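PDB 4OVY: haloacid dehalogenase domain protein hydrolase from Planctomyces limnophilus, which probably acts as a hydrolase of the haloacid dehalogenase family, possibly a phosphatase, and binds a calcium ion. Local coordinates for residues Val232-Ser235 with Asp236-Glu240; Leu281-Ala284 with Thr285-Gly288; Gly95-Gly98 with Leu99-Thr103. One frame throughout, in Å; residues are numbered along the deposited sequence.

Overall arrangement
Along the chain contact 3 (95-103) comes first, then contact 1 (232-240) and contact 2 (281-288). Contact 1 lies at the end of strand 230-233, in the parallel part of the central sheet, where the chain turns into helix 239-246 beside the calcium ion. Contact 2 is the last part of helix 279-287; the centres of contacts 1 and 2 are about 12 Å apart, and the two touch through a probable hydrogen bond from Y239 to D283. Contact 3, in helix 95-106, has its centre about 18 Å from that of contact 1 and 29 Å from that of contact 2. Contact 1 supplies N234 to the metal site; contact 2 packs on the helix leading away.

Contact 1: Val232-Ser235 with Asp236-Glu240; sequences VGNS and DGDYE. With CA (calcium ion), chain J.
The D238 carboxylate is covered on one face by the backbone of G233 and N234: G233 CA lies 3.4 Å from D238 OD2, and N234 N donates to OD2 over 2.9 Å from 37° above the carboxylate plane. S235 N reaches the same oxygen on its anti side, 17° out of plane, at 3.2 Å. Water 1 approaches from the other face with a weak bond to OD2, and K216 forms a salt bridge with OD1. The N234 amide is turned 54° from this carboxylate, and its OD1 binds calcium at 2.4 Å and also takes a hydrogen bond from T46 OG1. Glycine suits position 233 because a CB would collide with the D238 carboxylate. The turn closes through D238 N to S235 O (2.9 Å), while S235 OG, its first torsion placing it between backbone N and carbonyl carbon, lies 2.5 Å from calcium-bound water 1. D42 and D44 complete the protein side of the metal site. D238 thus acts as a second-shell residue in this chain: two N-H groups held on one oxygen fix the backbone that presents N234 to the metal, an arrangement consistent with the acidic metal-binding loop of HAD enzymes.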
ATOM      1  N   VAL A 232       7.902   1.611  16.227  1.00 19.33           N
ATOM      2  CA  VAL A 232       7.742   2.492  17.363  1.00 19.59           C
ATOM      3  C   VAL A 232       6.262   2.813  17.556  1.00 18.97           C
ATOM      4  O   VAL A 232       5.568   3.207  16.616  1.00 17.61           O
ATOM      5  CB  VAL A 232       8.534   3.806  17.206  1.00 21.73           C
ATOM      6  CG1 VAL A 232       8.492   4.598  18.506  1.00 21.89           C
ATOM      7  CG2 VAL A 232       9.972   3.519  16.776  1.00 22.00           C
ATOM      8  N   GLY A 233       5.795   2.634  18.786  1.00 18.06           N
ATOM      9  CA  GLY A 233       4.419   2.937  19.153  1.00 17.58           C
ATOM     10  C   GLY A 233       4.392   3.610  20.508  1.00 20.35           C
ATOM     11  O   GLY A 233       5.445   4.003  21.029  1.00 19.05           O
ATOM     12  N   ASN A 234       3.196   3.756  21.078  1.00 19.36           N
ATOM     13  CA  ASN A 234       3.060   4.347  22.413  1.00 19.57           C
ATOM     14  C   ASN A 234       1.900   3.801  23.248  1.00 19.35           C
ATOM     15  O   ASN A 234       1.800   4.124  24.426  1.00 19.66           O
ATOM     16  CB  ASN A 234       2.884   5.858  22.314  1.00 20.39           C
ATOM     17  CG  ASN A 234       1.522   6.242  21.777  1.00 20.71           C
ATOM     18  OD1 ASN A 234       1.198   5.950  20.634  1.00 23.44           O
ATOM     19  ND2 ASN A 234       0.709   6.883  22.608  1.00 21.53           N
ATOM     20  N   SER A 235       1.020   2.999  22.659  1.00 19.26           N
ATOM     21  CA  SER A 235      -0.180   2.576  23.373  1.00 18.95           C
ATOM     22  C   SER A 235      -0.431   1.086  23.209  1.00 20.05           C
ATOM     23  O   SER A 235       0.233   0.402  22.428  1.00 18.47           O
ATOM     24  CB  SER A 235      -1.380   3.377  22.869  1.00 19.77           C
ATOM     25  OG  SER A 235      -1.828   2.877  21.615  1.00 22.17           O
ATOM     26  N   ASP A 236      -1.409   0.582  23.946  1.00 21.12           N
ATOM     27  CA  ASP A 236      -1.762  -0.826  23.857  1.00 19.92           C
ATOM     28  C   ASP A 236      -2.294  -1.221  22.479  1.00 20.12           C
ATOM     29  O   ASP A 236      -2.196  -2.376  22.099  1.00 20.60           O
ATOM     30  CB  ASP A 236      -2.751  -1.200  24.959  1.00 21.12           C
ATOM     31  CG  ASP A 236      -2.096  -1.280  26.328  1.00 24.28           C
ATOM     32  OD1 ASP A 236      -0.860  -1.044  26.452  1.00 23.84           O
ATOM     33  OD2 ASP A 236      -2.824  -1.583  27.300  1.00 25.44           O
ATOM     34  N   GLY A 237      -2.839  -0.258  21.733  1.00 19.59           N
ATOM     35  CA  GLY A 237      -3.204  -0.476  20.335  1.00 20.12           C
ATOM     36  C   GLY A 237      -2.040  -0.820  19.408  1.00 18.32           C
ATOM     37  O   GLY A 237      -2.263  -1.297  18.299  1.00 18.63           O
ATOM     38  N   ASP A 238      -0.807  -0.589  19.869  1.00 18.48           N
ATOM     39  CA  ASP A 238       0.411  -0.929  19.131  1.00 19.11           C
ATOM     40  C   ASP A 238       1.020  -2.285  19.504  1.00 19.13           C
ATOM     41  O   ASP A 238       2.045  -2.678  18.934  1.00 18.78           O
ATOM     42  CB  ASP A 238       1.468   0.163  19.368  1.00 19.07           C
ATOM     43  CG  ASP A 238       1.050   1.498  18.805  1.00 19.91           C
ATOM     44  OD1 ASP A 238       0.669   1.529  17.618  1.00 20.37           O
ATOM     45  OD2 ASP A 238       1.105   2.506  19.539  1.00 18.79           O
ATOM     46  N   TYR A 239       0.388  -3.004  20.430  1.00 17.94           N
ATOM     47  CA  TYR A 239       0.953  -4.248  20.974  1.00 18.95           C
ATOM     48  C   TYR A 239       1.252  -5.267  19.878  1.00 16.83           C
ATOM     49  O   TYR A 239       2.354  -5.789  19.810  1.00 18.25           O
ATOM     50  CB  TYR A 239       0.010  -4.873  22.016  1.00 18.74           C
ATOM     51  CG  TYR A 239       0.632  -5.966  22.872  1.00 18.01           C
ATOM     52  CD1 TYR A 239       0.912  -7.221  22.342  1.00 19.80           C
ATOM     53  CD2 TYR A 239       0.905  -5.755  24.221  1.00 20.00           C
ATOM     54  CE1 TYR A 239       1.469  -8.227  23.118  1.00 20.63           C
ATOM     55  CE2 TYR A 239       1.457  -6.760  25.008  1.00 19.99           C
ATOM     56  CZ  TYR A 239       1.742  -7.991  24.446  1.00 19.87           C
ATOM     57  OH  TYR A 239       2.292  -9.004  25.202  1.00 23.80           O
ATOM     58  N   GLU A 240       0.266  -5.556  19.029  1.00 16.42           N
ATOM     59  CA  GLU A 240       0.449  -6.545  17.972  1.00 17.75           C
ATOM     60  C   GLU A 240       1.484  -6.114  16.929  1.00 16.77           C
ATOM     61  O   GLU A 240       2.257  -6.943  16.460  1.00 18.79           O
ATOM     62  CB  GLU A 240      -0.884  -6.905  17.310  1.00 18.46           C
ATOM     63  CG  GLU A 240      -1.828  -7.698  18.217  1.00 19.03           C
ATOM     64  CD  GLU A 240      -2.816  -6.840  18.994  1.00 21.33           C
ATOM     65  OE1 GLU A 240      -2.585  -5.614  19.169  1.00 20.39           O
ATOM     66  OE2 GLU A 240      -3.836  -7.416  19.443  1.00 22.47           O
TER
HETATM   67 CA    CA J 409      -0.950   5.825  19.530  1.00 55.54          CA
HETATM   68  O   HOH W   1      -1.761   3.158  19.127  1.00 53.20           O
HETATM   69  O   HOH W   2      -2.722   6.325  20.515  1.00 35.48           O

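Contact 2: Leu281-Ala284 with Thr285-Gly288; sequences LTDA and TSKG
S286 and K287 both bond to D283 O at the end of helix 279-287, which closes in a Schellman motif at G288. K287 N donates to D283 O at 2.9 Å, nearly in line with the carbonyl bond, while S286 OG comes to the same oxygen at 2.8 Å, tilted 27° from the carbonyl plane. A chi1 of 63° turns the serine hydroxyl back over the helix, so this small polar side chain can share the acceptor with a backbone N-H. The helix is kinked at T285 and S286, whose N-H groups lack bonds to the preceding turn. Water 3 spans the turn from L281 O to T285 N, lying 2.9 Å from T285 N, and water 4 likewise joins T282 O to S286 N, at 2.7 Å from T282 O. Each water stands in for a direct helical bond. At the end G288 N makes a weak bond to A284 O; a positive phi of 79° favours glycine. K287 CG lies alongside the backbone, 3.3 Å from D283 O, before the chain bends at chi2. The acid of D283 and the amine of K287 do not meet, D283 OD2 being 5.7 Å from K287 NZ: the first bonds to Y239 OH and the second forms a salt bridge with E243. Both partners belong to helix 239-246, against which this helix lies, while A284 packs on W289, just ahead of strand 290-293.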
ATOM      1  N   LEU A 281       3.190  -1.755  28.378  1.00 22.73           N
ATOM      2  CA  LEU A 281       4.188  -1.264  29.334  1.00 25.46           C
ATOM      3  C   LEU A 281       4.602  -2.366  30.314  1.00 25.23           C
ATOM      4  O   LEU A 281       5.788  -2.591  30.560  1.00 21.51           O
ATOM      5  CB  LEU A 281       3.632  -0.047  30.080  1.00 25.60           C
ATOM      6  CG  LEU A 281       4.549   0.720  31.030  1.00 26.73           C
ATOM      7  CD1 LEU A 281       5.826   1.150  30.326  1.00 29.24           C
ATOM      8  CD2 LEU A 281       3.809   1.923  31.594  1.00 29.05           C
ATOM      9  N   THR A 282       3.614  -3.067  30.853  1.00 24.14           N
ATOM     10  CA  THR A 282       3.879  -4.191  31.742  1.00 26.31           C
ATOM     11  C   THR A 282       4.732  -5.277  31.071  1.00 24.75           C
ATOM     12  O   THR A 282       5.606  -5.845  31.714  1.00 25.01           O
ATOM     13  CB  THR A 282       2.555  -4.770  32.260  1.00 27.55           C
ATOM     14  OG1 THR A 282       1.900  -3.764  33.041  1.00 27.37           O
ATOM     15  CG2 THR A 282       2.769  -6.024  33.117  1.00 29.90           C
ATOM     16  N   ASP A 283       4.493  -5.541  29.785  1.00 24.35           N
ATOM     17  CA  ASP A 283       5.204  -6.599  29.064  1.00 23.95           C
ATOM     18  C   ASP A 283       6.511  -6.147  28.406  1.00 23.51           C
ATOM     19  O   ASP A 283       7.243  -6.980  27.862  1.00 22.62           O
ATOM     20  CB  ASP A 283       4.300  -7.228  28.004  1.00 25.00           C
ATOM     21  CG  ASP A 283       3.339  -8.253  28.580  1.00 28.32           C
ATOM     22  OD1 ASP A 283       3.357  -8.496  29.807  1.00 29.53           O
ATOM     23  OD2 ASP A 283       2.565  -8.823  27.790  1.00 30.85           O
ATOM     24  N   ALA A 284       6.819  -4.854  28.467  1.00 21.67           N
ATOM     25  CA  ALA A 284       7.972  -4.315  27.736  1.00 22.98           C
ATOM     26  C   ALA A 284       9.275  -5.064  28.039  1.00 22.41           C
ATOM     27  O   ALA A 284       9.982  -5.477  27.124  1.00 23.11           O
ATOM     28  CB  ALA A 284       8.147  -2.831  28.027  1.00 22.41           C
ATOM     29  N   THR A 285       9.591  -5.231  29.319  1.00 25.62           N
ATOM     30  CA  THR A 285      10.829  -5.898  29.714  1.00 26.77           C
ATOM     31  C   THR A 285      10.892  -7.319  29.160  1.00 25.02           C
ATOM     32  O   THR A 285      11.888  -7.696  28.550  1.00 24.25           O
ATOM     33  CB  THR A 285      11.003  -5.909  31.245  1.00 29.90           C
ATOM     34  OG1 THR A 285      11.113  -4.562  31.710  1.00 30.07           O
ATOM     35  CG2 THR A 285      12.259  -6.673  31.649  1.00 33.59           C
ATOM     36  N   SER A 286       9.824  -8.091  29.343  1.00 26.31           N
ATOM     37  CA  SER A 286       9.806  -9.472  28.866  1.00 26.21           C
ATOM     38  C   SER A 286       9.913  -9.561  27.342  1.00 24.28           C
ATOM     39  O   SER A 286      10.473 -10.522  26.824  1.00 23.64           O
ATOM     40  CB  SER A 286       8.553 -10.209  29.345  1.00 30.22           C
ATOM     41  OG  SER A 286       7.379  -9.614  28.817  1.00 37.16           O
ATOM     42  N   LYS A 287       9.379  -8.564  26.637  1.00 24.89           N
ATOM     43  CA  LYS A 287       9.425  -8.527  25.166  1.00 24.30           C
ATOM     44  C   LYS A 287      10.732  -7.941  24.610  1.00 24.93           C
ATOM     45  O   LYS A 287      11.031  -8.105  23.425  1.00 23.61           O
ATOM     46  CB  LYS A 287       8.246  -7.708  24.621  1.00 26.08           C
ATOM     47  CG  LYS A 287       6.873  -8.306  24.899  1.00 27.07           C
ATOM     48  CD  LYS A 287       6.642  -9.580  24.105  1.00 32.48           C
ATOM     49  CE  LYS A 287       5.159  -9.899  23.986  1.00 35.75           C
ATOM     50  NZ  LYS A 287       4.938 -11.096  23.140  1.00 38.26           N
ATOM     51  N   GLY A 288      11.501  -7.256  25.450  1.00 24.41           N
ATOM     52  CA  GLY A 288      12.689  -6.534  24.991  1.00 24.38           C
ATOM     53  C   GLY A 288      12.354  -5.193  24.351  1.00 23.33           C
ATOM     54  O   GLY A 288      13.181  -4.594  23.656  1.00 24.61           O
TER
HETATM   55  O   HOH W   3       8.058  -3.998  31.497  1.00 27.54           O
HETATM   56  O   HOH W   4       7.751  -7.476  31.289  1.00 27.36           O

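Contact 3: Gly95-Gly98 with Leu99-Thr103; sequences GAKG and LTELT
L99 bonds back to G95 as the first turns of helix 95-106 form, in a helical region between strands 38-41 and 156-161 that is consistent with the cap inserted there in many HAD enzymes. L99 N donates to G95 O at 3.0 Å; G95 itself has positive phi, which favours glycine. The leucine side chain packs on Q56 of helix 55-67, a buried place that suits a hydrocarbon. T100 N follows with a bond to A96 O, and water 5 links that same carbonyl oxygen to T100 OG1, 2.6 Å from the water, so the threonine's hydroxyl is satisfied although the residue is buried. E101 N bonds to K97 O, and its carboxylate forms a salt bridge one turn back: K97 NZ meets E101 OE2 at 3.0 Å, from 44° above the carboxylate plane. The lysine chain runs extended until a chi4 of -82° brings NZ over to the acid, while both side chains also touch L207. Replacing E101 by an alanine removes the carboxylate and is likely to leave the K97 ammonium without its mate and freer to turn. L102 N bonds to G98 O at 2.9 Å, and its side chain reaches A60 and V64. Last, T103 OG1 donates to L99 O at 2.9 Å, from the face of that carbonyl opposite to T103 N.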
ATOM      1  N   GLY A  95     -12.862   4.925  19.958  1.00 30.19           N
ATOM      2  CA  GLY A  95     -11.736   4.160  19.418  1.00 29.84           C
ATOM      3  C   GLY A  95     -11.528   4.436  17.937  1.00 27.25           C
ATOM      4  O   GLY A  95     -12.176   5.314  17.359  1.00 24.76           O
ATOM      5  N   ALA A  96     -10.632   3.673  17.321  1.00 25.80           N
ATOM      6  CA  ALA A  96     -10.334   3.821  15.899  1.00 25.73           C
ATOM      7  C   ALA A  96     -11.562   3.573  15.028  1.00 23.63           C
ATOM      8  O   ALA A  96     -11.826   4.313  14.077  1.00 21.29           O
ATOM      9  CB  ALA A  96      -9.212   2.872  15.498  1.00 26.09           C
ATOM     10  N   LYS A  97     -12.317   2.530  15.353  1.00 22.74           N
ATOM     11  CA  LYS A  97     -13.493   2.190  14.552  1.00 23.18           C
ATOM     12  C   LYS A  97     -14.513   3.325  14.589  1.00 23.53           C
ATOM     13  O   LYS A  97     -14.960   3.781  13.546  1.00 24.61           O
ATOM     14  CB  LYS A  97     -14.121   0.887  15.035  1.00 25.86           C
ATOM     15  CG  LYS A  97     -15.203   0.344  14.118  1.00 27.78           C
ATOM     16  CD  LYS A  97     -15.614  -1.055  14.557  1.00 35.08           C
ATOM     17  CE  LYS A  97     -16.360  -1.809  13.473  1.00 39.43           C
ATOM     18  NZ  LYS A  97     -17.791  -1.430  13.458  1.00 47.88           N
ATOM     19  N   GLY A  98     -14.857   3.784  15.792  1.00 22.80           N
ATOM     20  CA  GLY A  98     -15.845   4.857  15.966  1.00 22.53           C
ATOM     21  C   GLY A  98     -15.432   6.166  15.308  1.00 22.39           C
ATOM     22  O   GLY A  98     -16.251   6.872  14.719  1.00 22.66           O
ATOM     23  N   LEU A  99     -14.156   6.499  15.417  1.00 21.74           N
ATOM     24  CA  LEU A  99     -13.618   7.699  14.784  1.00 21.81           C
ATOM     25  C   LEU A  99     -13.743   7.667  13.251  1.00 21.10           C
ATOM     26  O   LEU A  99     -14.156   8.652  12.630  1.00 21.53           O
ATOM     27  CB  LEU A  99     -12.155   7.880  15.204  1.00 22.14           C
ATOM     28  CG  LEU A  99     -11.360   9.005  14.544  1.00 24.75           C
ATOM     29  CD1 LEU A  99     -11.986  10.353  14.859  1.00 28.15           C
ATOM     30  CD2 LEU A  99      -9.909   8.948  15.013  1.00 26.63           C
ATOM     31  N   THR A 100     -13.396   6.539  12.638  1.00 21.19           N
ATOM     32  CA  THR A 100     -13.529   6.420  11.196  1.00 21.91           C
ATOM     33  C   THR A 100     -15.013   6.337  10.788  1.00 21.73           C
ATOM     34  O   THR A 100     -15.393   6.925   9.784  1.00 22.18           O
ATOM     35  CB  THR A 100     -12.660   5.276  10.623  1.00 25.13           C
ATOM     36  OG1 THR A 100     -11.290   5.690  10.640  1.00 31.12           O
ATOM     37  CG2 THR A 100     -13.019   4.949   9.180  1.00 24.71           C
ATOM     38  N   GLU A 101     -15.852   5.664  11.578  1.00 23.10           N
ATOM     39  CA  GLU A 101     -17.296   5.663  11.304  1.00 23.54           C
ATOM     40  C   GLU A 101     -17.907   7.069  11.361  1.00 23.03           C
ATOM     41  O   GLU A 101     -18.765   7.408  10.545  1.00 24.69           O
ATOM     42  CB  GLU A 101     -18.043   4.728  12.259  1.00 26.45           C
ATOM     43  CG  GLU A 101     -17.785   3.260  11.969  1.00 29.58           C
ATOM     44  CD  GLU A 101     -18.414   2.321  12.982  1.00 32.54           C
ATOM     45  OE1 GLU A 101     -18.522   2.676  14.172  1.00 36.30           O
ATOM     46  OE2 GLU A 101     -18.782   1.207  12.579  1.00 40.23           O
ATOM     47  N   LEU A 102     -17.472   7.875  12.327  1.00 22.72           N
ATOM     48  CA  LEU A 102     -17.965   9.240  12.461  1.00 23.82           C
ATOM     49  C   LEU A 102     -17.541  10.075  11.249  1.00 23.99           C
ATOM     50  O   LEU A 102     -18.341  10.834  10.695  1.00 24.47           O
ATOM     51  CB  LEU A 102     -17.454   9.864  13.762  1.00 23.06           C
ATOM     52  CG  LEU A 102     -17.801  11.322  14.052  1.00 26.16           C
ATOM     53  CD1 LEU A 102     -19.306  11.524  14.054  1.00 27.71           C
ATOM     54  CD2 LEU A 102     -17.201  11.757  15.382  1.00 25.39           C
ATOM     55  N   THR A 103     -16.288   9.913  10.830  1.00 22.19           N
ATOM     56  CA  THR A 103     -15.778  10.624   9.667  1.00 23.97           C
ATOM     57  C   THR A 103     -16.469  10.133   8.388  1.00 24.40           C
ATOM     58  O   THR A 103     -16.821  10.933   7.518  1.00 24.31           O
ATOM     59  CB  THR A 103     -14.246  10.454   9.557  1.00 25.28           C
ATOM     60  OG1 THR A 103     -13.633  10.847  10.794  1.00 25.52           O
ATOM     61  CG2 THR A 103     -13.693  11.295   8.431  1.00 24.83           C
TER
HETATM   62  O   HOH W   5     -10.057   6.051  12.851  1.00 30.08           O